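Local coordinates for hexapeptide transferase family protein (Anaplasma phagocytophilum, PDB 3IXC) that binds magnesium and probably acts as a transferase, folding into a left-handed parallel beta-helix that assembles as a trimer, at residues Thr39-Gly44 against Ile60-Val65; Lys100-Gly105 against Asn117-Gly122; Val127-Val132 against Leu145-Ile150. All blocks are in the same frame, centred on the assembly; numbering follows the deposited sequence.

Interaction 1: Thr39-Gly44 against Ile60-Val65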
ATOM      1  N   THR A  39      -7.720  25.831  -2.547  1.00 10.78           N
ATOM      2  CA  THR A  39      -6.376  25.941  -1.976  1.00 10.59           C
ATOM      3  C   THR A  39      -5.795  24.584  -1.597  1.00 10.26           C
ATOM      4  O   THR A  39      -4.638  24.495  -1.173  1.00 10.36           O
ATOM      5  CB  THR A  39      -6.336  26.866  -0.736  1.00 10.62           C
ATOM      6  OG1 THR A  39      -7.111  26.288   0.322  1.00 10.72           O
ATOM      7  CG2 THR A  39      -6.869  28.260  -1.071  1.00 10.87           C
ATOM      8  N   ALA A  40      -6.594  23.528  -1.741  1.00  9.88           N
ATOM      9  CA  ALA A  40      -6.101  22.181  -1.459  1.00  9.98           C
ATOM     10  C   ALA A  40      -5.215  21.691  -2.599  1.00 10.54           C
ATOM     11  O   ALA A  40      -5.484  21.980  -3.773  1.00 11.50           O
ATOM     12  CB  ALA A  40      -7.259  21.210  -1.220  1.00  9.61           C
ATOM     13  N   PHE A  41      -4.147  20.979  -2.250  1.00 10.34           N
ATOM     14  CA  PHE A  41      -3.333  20.290  -3.238  1.00 10.04           C
ATOM     15  C   PHE A  41      -3.857  18.878  -3.437  1.00  9.85           C
ATOM     16  O   PHE A  41      -3.998  18.121  -2.474  1.00  9.56           O
ATOM     17  CB  PHE A  41      -1.861  20.240  -2.812  1.00 10.58           C
ATOM     18  CG  PHE A  41      -1.021  19.312  -3.656  1.00 11.47           C
ATOM     19  CD1 PHE A  41      -0.750  19.614  -4.987  1.00 14.75           C
ATOM     20  CD2 PHE A  41      -0.514  18.133  -3.122  1.00 12.42           C
ATOM     21  CE1 PHE A  41       0.030  18.750  -5.774  1.00 15.32           C
ATOM     22  CE2 PHE A  41       0.263  17.273  -3.891  1.00 12.92           C
ATOM     23  CZ  PHE A  41       0.541  17.576  -5.212  1.00 13.25           C
ATOM     24  N   ILE A  42      -4.157  18.532  -4.689  1.00  9.71           N
ATOM     25  CA  ILE A  42      -4.550  17.169  -5.033  1.00  9.96           C
ATOM     26  C   ILE A  42      -3.593  16.634  -6.084  1.00  9.57           C
ATOM     27  O   ILE A  42      -3.531  17.157  -7.209  1.00  9.15           O
ATOM     28  CB  ILE A  42      -5.991  17.097  -5.604  1.00 10.21           C
ATOM     29  CG1 ILE A  42      -6.978  17.926  -4.755  1.00 11.37           C
ATOM     30  CG2 ILE A  42      -6.420  15.648  -5.771  1.00 10.98           C
ATOM     31  CD1 ILE A  42      -7.200  17.413  -3.339  1.00 12.42           C
ATOM     32  N   ALA A  43      -2.838  15.593  -5.726  1.00  9.11           N
ATOM     33  CA  ALA A  43      -1.918  14.984  -6.673  1.00  9.15           C
ATOM     34  C   ALA A  43      -2.692  14.487  -7.887  1.00  9.38           C
ATOM     35  O   ALA A  43      -3.812  13.987  -7.758  1.00  9.58           O
ATOM     36  CB  ALA A  43      -1.162  13.835  -6.022  1.00  9.28           C
ATOM     37  N   GLY A  44      -2.083  14.629  -9.064  1.00 10.19           N
ATOM     38  CA  GLY A  44      -2.750  14.311 -10.320  1.00 10.71           C
ATOM     39  C   GLY A  44      -3.199  12.871 -10.486  1.00 10.86           C
ATOM     40  O   GLY A  44      -4.074  12.580 -11.315  1.00 11.70           O
ATOM     41  N   ILE A  60      -3.580  16.035  -0.601  1.00  8.36           N
ATOM     42  CA  ILE A  60      -3.919  14.635  -0.862  1.00  8.52           C
ATOM     43  C   ILE A  60      -2.888  14.142  -1.870  1.00  8.32           C
ATOM     44  O   ILE A  60      -2.817  14.652  -2.990  1.00  8.13           O
ATOM     45  CB  ILE A  60      -5.363  14.514  -1.413  1.00  9.25           C
ATOM     46  CG1 ILE A  60      -6.364  15.274  -0.511  1.00  9.46           C
ATOM     47  CG2 ILE A  60      -5.749  13.057  -1.623  1.00 10.24           C
ATOM     48  CD1 ILE A  60      -6.469  14.750   0.942  1.00 10.87           C
ATOM     49  N   TRP A  61      -2.091  13.157  -1.460  1.00  7.82           N
ATOM     50  CA  TRP A  61      -0.839  12.830  -2.151  1.00  7.58           C
ATOM     51  C   TRP A  61      -0.960  11.719  -3.202  1.00  7.67           C
ATOM     52  O   TRP A  61      -2.063  11.249  -3.510  1.00  7.59           O
ATOM     53  CB  TRP A  61       0.278  12.602  -1.107  1.00  7.76           C
ATOM     54  CG  TRP A  61       0.557  13.916  -0.421  1.00  7.57           C
ATOM     55  CD1 TRP A  61      -0.102  14.447   0.670  1.00  7.77           C
ATOM     56  CD2 TRP A  61       1.488  14.915  -0.848  1.00  8.25           C
ATOM     57  NE1 TRP A  61       0.389  15.709   0.950  1.00  7.08           N
ATOM     58  CE2 TRP A  61       1.366  16.017   0.039  1.00  7.23           C
ATOM     59  CE3 TRP A  61       2.424  14.984  -1.889  1.00  8.82           C
ATOM     60  CZ2 TRP A  61       2.151  17.172  -0.082  1.00  8.23           C
ATOM     61  CZ3 TRP A  61       3.213  16.132  -2.006  1.00  8.15           C
ATOM     62  CH2 TRP A  61       3.066  17.214  -1.101  1.00  8.27           C
ATOM     63  N   TYR A  62       0.171  11.367  -3.808  1.00  7.63           N
ATOM     64  CA  TYR A  62       0.176  10.490  -4.973  1.00  7.10           C
ATOM     65  C   TYR A  62      -0.395   9.125  -4.649  1.00  7.59           C
ATOM     66  O   TYR A  62      -0.061   8.539  -3.626  1.00  7.35           O
ATOM     67  CB  TYR A  62       1.598  10.357  -5.497  1.00  6.58           C
ATOM     68  CG  TYR A  62       2.124  11.659  -6.048  1.00  7.10           C
ATOM     69  CD1 TYR A  62       1.821  12.048  -7.359  1.00  7.80           C
ATOM     70  CD2 TYR A  62       2.916  12.504  -5.265  1.00  8.25           C
ATOM     71  CE1 TYR A  62       2.290  13.258  -7.874  1.00  7.30           C
ATOM     72  CE2 TYR A  62       3.392  13.721  -5.778  1.00  8.29           C
ATOM     73  CZ  TYR A  62       3.070  14.080  -7.080  1.00  8.03           C
ATOM     74  OH  TYR A  62       3.531  15.271  -7.597  1.00  9.55           O
ATOM     75  N   GLY A  63      -1.280   8.645  -5.520  1.00  7.73           N
ATOM     76  CA  GLY A  63      -1.844   7.307  -5.384  1.00  8.31           C
ATOM     77  C   GLY A  63      -2.834   7.119  -4.244  1.00  8.88           C
ATOM     78  O   GLY A  63      -3.259   5.994  -3.972  1.00  8.63           O
ATOM     79  N   THR A  64      -3.207   8.209  -3.578  1.00  8.75           N
ATOM     80  CA  THR A  64      -4.198   8.131  -2.516  0.50  8.93           C
ATOM     81  C   THR A  64      -5.599   7.959  -3.116  1.00  9.22           C
ATOM     82  O   THR A  64      -5.912   8.510  -4.179  1.00 10.49           O
ATOM     83  CB  THR A  64      -4.061   9.333  -1.539  0.50  8.91           C
ATOM     84  OG1 THR A  64      -2.849   9.165  -0.789  0.50  8.74           O
ATOM     85  CG2 THR A  64      -5.237   9.419  -0.567  0.50  8.57           C
ATOM     86  N   VAL A  65      -6.414   7.158  -2.439  1.00  8.86           N
ATOM     87  CA  VAL A  65      -7.772   6.875  -2.888  1.00  8.38           C
ATOM     88  C   VAL A  65      -8.712   7.226  -1.745  1.00  9.09           C
ATOM     89  O   VAL A  65      -8.645   6.616  -0.674  1.00  9.70           O
ATOM     90  CB  VAL A  65      -7.949   5.380  -3.274  1.00  8.28           C
ATOM     91  CG1 VAL A  65      -9.396   5.117  -3.718  1.00  8.15           C
ATOM     92  CG2 VAL A  65      -6.970   4.979  -4.378  1.00  8.83           C
TER
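Successive coils of the left-handed beta-helix meet here through a parallel bridge between Ile42 and Ile60. Two straight backbone bonds make it: Ile60 N gives to Phe41 O at 2.8 Å, and Ala43 N gives to Ile60 O at 2.9 Å. On the Ile42 face the two isoleucines lie side by side and point the same way, with Ile42 CD1 3.6 Å from Ile60 CG1. The aromatic part comes from the residues flanking the bridge. Phe41 carries its ring anti to the backbone N (chi1 169°) and brings CE2 over one face of Trp61, 3.7 Å from Trp61 CZ3. This is an edge-to-face pair, the planes inclined at 57°. Further along, the methyl of Ala43 sits over a face of the Tyr62 ring, its CB 3.9 Å from the ring centroid, a CH-pi contact. Trp61 also opens the type II turn that runs to Thr64, where the coil bends at its corner. Its indole takes Tyr190 edge-to-face and makes a cation-pi contact with Arg67 of the second subunit. The backbone groups at the bridge are thus paired, while ring edges, ring faces and a methyl fill a largely buried aromatic cluster that continues into the trimer interface.

Interaction 2: Lys100-Gly105 against Asn117-Gly122; sequences KFVTIG and NNAFVG
Phe120 holds its ring anti to the backbone N (chi1 -172°), and Thr103 sends CG2 the same way while OG1 stays beside its own N (chi1 -67°). The two side chains therefore run alongside each other, and Thr103 CG2 rests over one face of the Phe120 ring, 4.1 Å from the centroid. Underneath, the strands are parallel: Thr103 N bonds to Ala119 O at 3.0 Å, Val121 N to Thr103 O at 2.8 Å and Gly105 N to Val121 O at 2.9 Å. At the corner before the strands, the asparagines extend this ladder. Asn117 OD1 accepts Lys100 N at 2.9 Å in an almost straight bond, although the donor stands above the carbonyl plane. Asn118 ND2 reaches Phe101 O at 3.2 Å, a more bent bond that comes in tilted from the carbonyl plane, and the same amide nitrogen also bonds to Gln177 OE1. Thr103 OG1 is shared between Ser179 and Asn80. Helix 170-188 thus lies along this side of the sheet: Phe101 packs on Gln177, Ala180 and Glu181, and Phe120 on Leu176. On the other face Ile104 and Val121 turn into the core of the beta-helix, against Leu115 of strand 114-115.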
ATOM      1  N   LYS A 100      -8.900  18.912  11.475  1.00  7.77           N
ATOM      2  CA  LYS A 100      -7.979  19.909  10.947  1.00  7.80           C
ATOM      3  C   LYS A 100      -6.547  19.603  11.358  1.00  7.69           C
ATOM      4  O   LYS A 100      -6.306  19.100  12.449  1.00  7.75           O
ATOM      5  CB  LYS A 100      -8.348  21.295  11.484  1.00  8.15           C
ATOM      6  CG  LYS A 100      -9.758  21.736  11.189  1.00 10.03           C
ATOM      7  CD  LYS A 100      -9.962  23.117  11.788  1.00 13.83           C
ATOM      8  CE  LYS A 100     -11.409  23.541  11.759  1.00 17.31           C
ATOM      9  NZ  LYS A 100     -11.581  24.846  12.459  1.00 20.10           N
ATOM     10  N   PHE A 101      -5.598  19.928  10.481  1.00  7.09           N
ATOM     11  CA  PHE A 101      -4.164  19.801  10.795  1.00  7.18           C
ATOM     12  C   PHE A 101      -3.779  18.394  11.239  1.00  7.56           C
ATOM     13  O   PHE A 101      -2.955  18.208  12.137  1.00  7.68           O
ATOM     14  CB  PHE A 101      -3.741  20.887  11.803  1.00  6.91           C
ATOM     15  CG  PHE A 101      -4.094  22.270  11.352  1.00  7.38           C
ATOM     16  CD1 PHE A 101      -3.424  22.859  10.280  1.00  7.25           C
ATOM     17  CD2 PHE A 101      -5.122  22.973  11.973  1.00  7.87           C
ATOM     18  CE1 PHE A 101      -3.767  24.143   9.840  1.00  7.78           C
ATOM     19  CE2 PHE A 101      -5.471  24.248  11.543  1.00  8.90           C
ATOM     20  CZ  PHE A 101      -4.790  24.837  10.480  1.00  8.07           C
ATOM     21  N   VAL A 102      -4.395  17.410  10.583  1.00  7.10           N
ATOM     22  CA  VAL A 102      -4.129  15.994  10.830  1.00  7.16           C
ATOM     23  C   VAL A 102      -3.035  15.541   9.862  1.00  7.06           C
ATOM     24  O   VAL A 102      -2.988  15.990   8.709  1.00  6.85           O
ATOM     25  CB  VAL A 102      -5.412  15.147  10.610  1.00  7.32           C
ATOM     26  CG1 VAL A 102      -5.091  13.646  10.557  1.00  8.24           C
ATOM     27  CG2 VAL A 102      -6.424  15.414  11.723  1.00  7.21           C
ATOM     28  N   THR A 103      -2.151  14.666  10.342  1.00  6.79           N
ATOM     29  CA  THR A 103      -1.137  14.043   9.494  1.00  7.01           C
ATOM     30  C   THR A 103      -1.451  12.558   9.384  1.00  7.30           C
ATOM     31  O   THR A 103      -1.533  11.860  10.410  1.00  7.88           O
ATOM     32  CB  THR A 103       0.285  14.239  10.074  1.00  7.03           C
ATOM     33  OG1 THR A 103       0.648  15.630  10.013  1.00  6.61           O
ATOM     34  CG2 THR A 103       1.325  13.432   9.268  1.00  6.55           C
ATOM     35  N   ILE A 104      -1.665  12.097   8.146  1.00  7.44           N
ATOM     36  CA  ILE A 104      -1.816  10.670   7.877  0.50  7.37           C
ATOM     37  C   ILE A 104      -0.653  10.233   6.995  1.00  7.51           C
ATOM     38  O   ILE A 104      -0.486  10.707   5.874  1.00  7.12           O
ATOM     39  CB  ILE A 104      -3.186  10.334   7.237  0.50  7.36           C
ATOM     40  CG1 ILE A 104      -4.307  10.656   8.228  0.50  7.40           C
ATOM     41  CG2 ILE A 104      -3.250   8.845   6.818  0.50  7.29           C
ATOM     42  CD1 ILE A 104      -5.570  11.191   7.587  0.50  8.11           C
ATOM     43  N   GLY A 105       0.169   9.337   7.544  1.00  7.17           N
ATOM     44  CA  GLY A 105       1.378   8.882   6.866  1.00  7.03           C
ATOM     45  C   GLY A 105       1.138   8.035   5.624  1.00  7.15           C
ATOM     46  O   GLY A 105      -0.006   7.691   5.290  1.00  7.58           O
ATOM     47  N   ASN A 117      -8.736  16.933  15.526  1.00  9.20           N
ATOM     48  CA  ASN A 117      -7.715  17.881  15.082  1.00  9.26           C
ATOM     49  C   ASN A 117      -6.346  17.499  15.624  1.00  9.26           C
ATOM     50  O   ASN A 117      -6.228  17.067  16.770  1.00  9.04           O
ATOM     51  CB  ASN A 117      -8.033  19.303  15.544  1.00  9.48           C
ATOM     52  CG  ASN A 117      -9.391  19.785  15.083  1.00 10.18           C
ATOM     53  OD1 ASN A 117      -9.956  19.288  14.102  1.00 10.40           O
ATOM     54  ND2 ASN A 117      -9.927  20.774  15.796  1.00 10.40           N
ATOM     55  N   ASN A 118      -5.323  17.665  14.793  1.00  8.87           N
ATOM     56  CA  ASN A 118      -3.933  17.394  15.180  1.00  9.19           C
ATOM     57  C   ASN A 118      -3.638  15.930  15.505  1.00  8.82           C
ATOM     58  O   ASN A 118      -2.596  15.643  16.093  1.00  9.60           O
ATOM     59  CB  ASN A 118      -3.490  18.253  16.382  1.00  9.20           C
ATOM     60  CG  ASN A 118      -3.104  19.688  16.017  1.00 12.09           C
ATOM     61  OD1 ASN A 118      -3.227  20.577  16.857  1.00 15.21           O
ATOM     62  ND2 ASN A 118      -2.587  19.911  14.805  1.00 11.58           N
ATOM     63  N   ALA A 119      -4.537  15.012  15.142  1.00  8.53           N
ATOM     64  CA  ALA A 119      -4.218  13.576  15.203  1.00  8.84           C
ATOM     65  C   ALA A 119      -3.078  13.264  14.236  1.00  8.95           C
ATOM     66  O   ALA A 119      -2.932  13.925  13.195  1.00  9.01           O
ATOM     67  CB  ALA A 119      -5.437  12.728  14.866  1.00  8.71           C
ATOM     68  N   PHE A 120      -2.266  12.270  14.584  1.00  8.55           N
ATOM     69  CA  PHE A 120      -1.093  11.910  13.782  1.00  8.82           C
ATOM     70  C   PHE A 120      -1.113  10.401  13.637  1.00  8.56           C
ATOM     71  O   PHE A 120      -1.006   9.668  14.630  1.00  8.43           O
ATOM     72  CB  PHE A 120       0.192  12.383  14.478  1.00  8.50           C
ATOM     73  CG  PHE A 120       1.449  12.242  13.649  1.00 10.20           C
ATOM     74  CD1 PHE A 120       2.093  13.377  13.150  1.00 12.33           C
ATOM     75  CD2 PHE A 120       2.000  10.988  13.380  1.00 12.27           C
ATOM     76  CE1 PHE A 120       3.261  13.269  12.391  1.00 12.56           C
ATOM     77  CE2 PHE A 120       3.183  10.865  12.613  1.00 12.63           C
ATOM     78  CZ  PHE A 120       3.814  12.007  12.126  1.00 12.78           C
ATOM     79  N   VAL A 121      -1.266   9.940  12.400  1.00  8.22           N
ATOM     80  CA  VAL A 121      -1.320   8.504  12.118  1.00  8.54           C
ATOM     81  C   VAL A 121      -0.034   8.110  11.418  1.00  8.82           C
ATOM     82  O   VAL A 121       0.218   8.522  10.279  1.00  9.00           O
ATOM     83  CB  VAL A 121      -2.541   8.137  11.238  1.00  8.57           C
ATOM     84  CG1 VAL A 121      -2.576   6.626  10.972  1.00  9.23           C
ATOM     85  CG2 VAL A 121      -3.834   8.584  11.895  1.00  9.56           C
ATOM     86  N   GLY A 122       0.792   7.327  12.109  1.00  8.47           N
ATOM     87  CA  GLY A 122       2.083   6.901  11.576  1.00  8.60           C
ATOM     88  C   GLY A 122       1.916   6.104  10.295  1.00  8.52           C
ATOM     89  O   GLY A 122       0.923   5.407  10.121  1.00  8.55           O
TER

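Interaction 3: Val127-Val132 against Leu145-Ile150; sequences VMDRAV and LTRGKI
Arg147, Leu145 and Val132 give up the most surface to this contact between two stacked corners of the beta-helix, each corner a type II turn. Arg147, one of two deposited conformers, runs extended from CG to NE alongside Asp129. Its CG passes 3.3 Å from Asp129 O, and the guanidinium then lies roughly flat against the carboxylate, the planes 23° apart. Asp129 OD2 sits over the guanidinium face, 3.5 Å from Arg147 NH2, so the salt bridge works by charge alone, with no N-H aimed at the oxygen. A water at the guanidinium edge completes the clasp, accepting from Arg147 NE at 3.3 Å and from the backbone N of Asp129. Nearby, Gly148 N makes a bent bond to Asp129 O at 3.2 Å, tying one turn to the other.

Leu145 points inward. Its CD2 fits against Ala131 CB at 3.8 Å and, less closely, Val127 CG1, while its carbonyl O takes Met128 N at 2.9 Å. Beyond the turn, Val132 lies on the outer face beside Ile150, its CB 3.7 Å from Ile150 CD1 in the conformer described; Val132 N bonds to Lys149 O at 2.9 Å.

Asp129 also packs on His111, a magnesium ligand, so the turn borders the metal site. In the wider fold, the bridge Val127–Leu145 joins strands 126-127 and 144-145, and Val132–Ile150 joins 132-133 and 150-151. Leu139 of strand 138-139 meets Val127 and Leu145 in the core, Trp157 of strand 155-159 touches Leu145, and Met128 touches Met123 of the third subunit.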
ATOM      1  N   VAL A 127      -6.624   1.899  10.509  1.00  8.85           N
ATOM      2  CA  VAL A 127      -7.584   2.366  11.520  1.00  9.16           C
ATOM      3  C   VAL A 127      -8.944   1.811  11.114  1.00  9.51           C
ATOM      4  O   VAL A 127      -9.455   2.124  10.028  1.00  9.52           O
ATOM      5  CB  VAL A 127      -7.620   3.911  11.619  1.00  9.43           C
ATOM      6  CG1 VAL A 127      -8.577   4.356  12.724  1.00  9.59           C
ATOM      7  CG2 VAL A 127      -6.213   4.452  11.908  1.00  9.48           C
ATOM      8  N   MET A 128      -9.530   1.000  11.997  1.00  9.92           N
ATOM      9  CA  MET A 128     -10.735   0.221  11.683  0.50 10.64           C
ATOM     10  C   MET A 128     -12.025   0.978  11.995  1.00 10.62           C
ATOM     11  O   MET A 128     -12.002   2.022  12.661  1.00 10.49           O
ATOM     12  CB  MET A 128     -10.725  -1.122  12.435  0.50 11.20           C
ATOM     13  CG  MET A 128      -9.510  -2.015  12.164  0.50 12.98           C
ATOM     14  SD  MET A 128      -9.516  -2.879  10.584  0.50 18.51           S
ATOM     15  CE  MET A 128     -10.872  -4.024  10.817  0.50 16.88           C
ATOM     16  N   ASP A 129     -13.144   0.426  11.519  1.00 10.68           N
ATOM     17  CA  ASP A 129     -14.479   0.994  11.714  1.00 11.08           C
ATOM     18  C   ASP A 129     -14.726   1.387  13.164  1.00 10.52           C
ATOM     19  O   ASP A 129     -14.444   0.620  14.085  1.00 10.23           O
ATOM     20  CB  ASP A 129     -15.563  -0.003  11.261  1.00 11.44           C
ATOM     21  CG  ASP A 129     -15.825   0.027   9.750  1.00 14.18           C
ATOM     22  OD1 ASP A 129     -15.262   0.880   9.034  1.00 18.11           O
ATOM     23  OD2 ASP A 129     -16.625  -0.806   9.277  1.00 15.91           O
ATOM     24  N   ARG A 130     -15.250   2.593  13.357  1.00 10.45           N
ATOM     25  CA  ARG A 130     -15.675   3.085  14.672  1.00 10.62           C
ATOM     26  C   ARG A 130     -14.519   3.462  15.610  1.00 10.19           C
ATOM     27  O   ARG A 130     -14.762   3.956  16.708  1.00 10.27           O
ATOM     28  CB  ARG A 130     -16.650   2.112  15.373  1.00 11.22           C
ATOM     29  CG  ARG A 130     -17.970   1.897  14.641  1.00 13.47           C
ATOM     30  CD  ARG A 130     -18.917   0.974  15.416  1.00 17.74           C
ATOM     31  NE  ARG A 130     -18.531  -0.434  15.311  1.00 21.37           N
ATOM     32  CZ  ARG A 130     -17.888  -1.121  16.252  1.00 22.49           C
ATOM     33  NH1 ARG A 130     -17.547  -0.544  17.399  1.00 23.00           N
ATOM     34  NH2 ARG A 130     -17.594  -2.400  16.048  1.00 23.83           N
ATOM     35  N   ALA A 131     -13.269   3.253  15.189  1.00  9.89           N
ATOM     36  CA  ALA A 131     -12.148   3.741  15.991  1.00  9.64           C
ATOM     37  C   ALA A 131     -12.161   5.269  16.037  1.00  9.81           C
ATOM     38  O   ALA A 131     -12.636   5.928  15.111  1.00  9.83           O
ATOM     39  CB  ALA A 131     -10.809   3.214  15.465  1.00  9.67           C
ATOM     40  N   VAL A 132     -11.662   5.825  17.135  1.00  9.58           N
ATOM     41  CA  VAL A 132     -11.617   7.274  17.320  1.00  9.90           C
ATOM     42  C   VAL A 132     -10.231   7.652  17.800  1.00  9.89           C
ATOM     43  O   VAL A 132      -9.699   7.031  18.721  1.00 10.47           O
ATOM     44  CB  VAL A 132     -12.659   7.755  18.370  1.00 10.22           C
ATOM     45  CG1 VAL A 132     -12.495   9.257  18.660  1.00 10.90           C
ATOM     46  CG2 VAL A 132     -14.081   7.446  17.906  1.00 10.29           C
ATOM     47  N   LEU A 145      -5.181  -0.158  14.629  1.00  8.96           N
ATOM     48  CA  LEU A 145      -6.142   0.306  15.631  1.00  8.71           C
ATOM     49  C   LEU A 145      -7.487  -0.341  15.348  1.00  9.45           C
ATOM     50  O   LEU A 145      -8.126  -0.045  14.333  1.00  9.21           O
ATOM     51  CB  LEU A 145      -6.253   1.839  15.616  1.00  9.20           C
ATOM     52  CG  LEU A 145      -7.115   2.467  16.726  1.00  8.88           C
ATOM     53  CD1 LEU A 145      -6.554   2.149  18.111  1.00 10.49           C
ATOM     54  CD2 LEU A 145      -7.226   3.976  16.534  1.00 11.08           C
ATOM     55  N   THR A 146      -7.907  -1.233  16.241  1.00  9.79           N
ATOM     56  CA  THR A 146      -9.047  -2.116  15.966  1.00 10.46           C
ATOM     57  C   THR A 146     -10.392  -1.433  16.223  1.00 10.66           C
ATOM     58  O   THR A 146     -10.434  -0.314  16.750  1.00 10.45           O
ATOM     59  CB  THR A 146      -8.922  -3.449  16.735  1.00 10.63           C
ATOM     60  OG1 THR A 146      -8.836  -3.187  18.142  1.00 11.58           O
ATOM     61  CG2 THR A 146      -7.664  -4.195  16.288  1.00 11.26           C
ATOM     62  N   ARG A 147     -11.479  -2.111  15.846  1.00 10.87           N
ATOM     63  CA  ARG A 147     -12.793  -1.480  15.836  0.50 10.98           C
ATOM     64  C   ARG A 147     -13.198  -0.911  17.198  1.00 10.83           C
ATOM     65  O   ARG A 147     -13.091  -1.573  18.232  1.00 11.41           O
ATOM     66  CB  ARG A 147     -13.864  -2.422  15.273  0.50 11.00           C
ATOM     67  CG  ARG A 147     -13.787  -2.602  13.754  0.50 11.74           C
ATOM     68  CD  ARG A 147     -14.987  -3.381  13.224  0.50 12.65           C
ATOM     69  NE  ARG A 147     -14.976  -3.499  11.767  0.50 13.23           N
ATOM     70  CZ  ARG A 147     -15.921  -4.115  11.063  0.50 14.61           C
ATOM     71  NH1 ARG A 147     -16.953  -4.673  11.680  0.50 15.47           N
ATOM     72  NH2 ARG A 147     -15.835  -4.178   9.740  0.50 14.60           N
ATOM     73  N   GLY A 148     -13.638   0.341  17.183  1.00 10.94           N
ATOM     74  CA  GLY A 148     -14.184   0.994  18.370  1.00 10.79           C
ATOM     75  C   GLY A 148     -13.209   1.496  19.420  1.00 10.88           C
ATOM     76  O   GLY A 148     -13.633   2.064  20.424  1.00 11.07           O
ATOM     77  N   LYS A 149     -11.912   1.289  19.202  1.00 10.85           N
ATOM     78  CA  LYS A 149     -10.904   1.729  20.173  1.00 11.42           C
ATOM     79  C   LYS A 149     -10.765   3.244  20.146  1.00 11.14           C
ATOM     80  O   LYS A 149     -10.897   3.858  19.086  1.00 11.52           O
ATOM     81  CB  LYS A 149      -9.551   1.050  19.924  1.00 11.44           C
ATOM     82  CG  LYS A 149      -9.541  -0.457  20.205  1.00 12.91           C
ATOM     83  CD  LYS A 149      -9.438  -0.739  21.713  1.00 15.48           C
ATOM     84  CE  LYS A 149      -9.451  -2.236  22.019  1.00 17.10           C
ATOM     85  NZ  LYS A 149     -10.827  -2.797  22.172  1.00 19.15           N
ATOM     86  N   ILE A 150     -10.514   3.827  21.318  1.00 11.22           N
ATOM     87  CA  ILE A 150     -10.416   5.278  21.473  0.50 11.62           C
ATOM     88  C   ILE A 150      -9.026   5.676  21.971  1.00 11.56           C
ATOM     89  O   ILE A 150      -8.643   5.328  23.095  1.00 12.02           O
ATOM     90  CB  ILE A 150     -11.474   5.828  22.473  0.50 11.66           C
ATOM     91  CG1 ILE A 150     -12.822   5.111  22.326  0.50 12.37           C
ATOM     92  CG2 ILE A 150     -11.625   7.343  22.322  0.50 11.99           C
ATOM     93  CD1 ILE A 150     -13.568   5.436  21.059  0.50 13.29           C
TER
HETATM   94  O   HOH W   1     -13.209  -1.933   9.532  1.00  8.08           O

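Overall arrangement
From the N terminus the three contacts come one after another, neither nesting nor crossing, each closing a single coil of the beta-helix. Interaction 1 brings Ile60-Val65 back beside Thr39-Gly44 after 15 residues, near the first coils. Interaction 2 does the same after 11 residues, about 16 Å away between centres, and reaches the same sheet, the one lined by helix 170-188. Interaction 3 closes a coil after 12 residues at a different corner, pairing the last two strands in each of the other two sheets. It lies across the centre of the chain from interaction 1, their centres about 25 Å apart. Together they mark the beginning, middle and end of the stack.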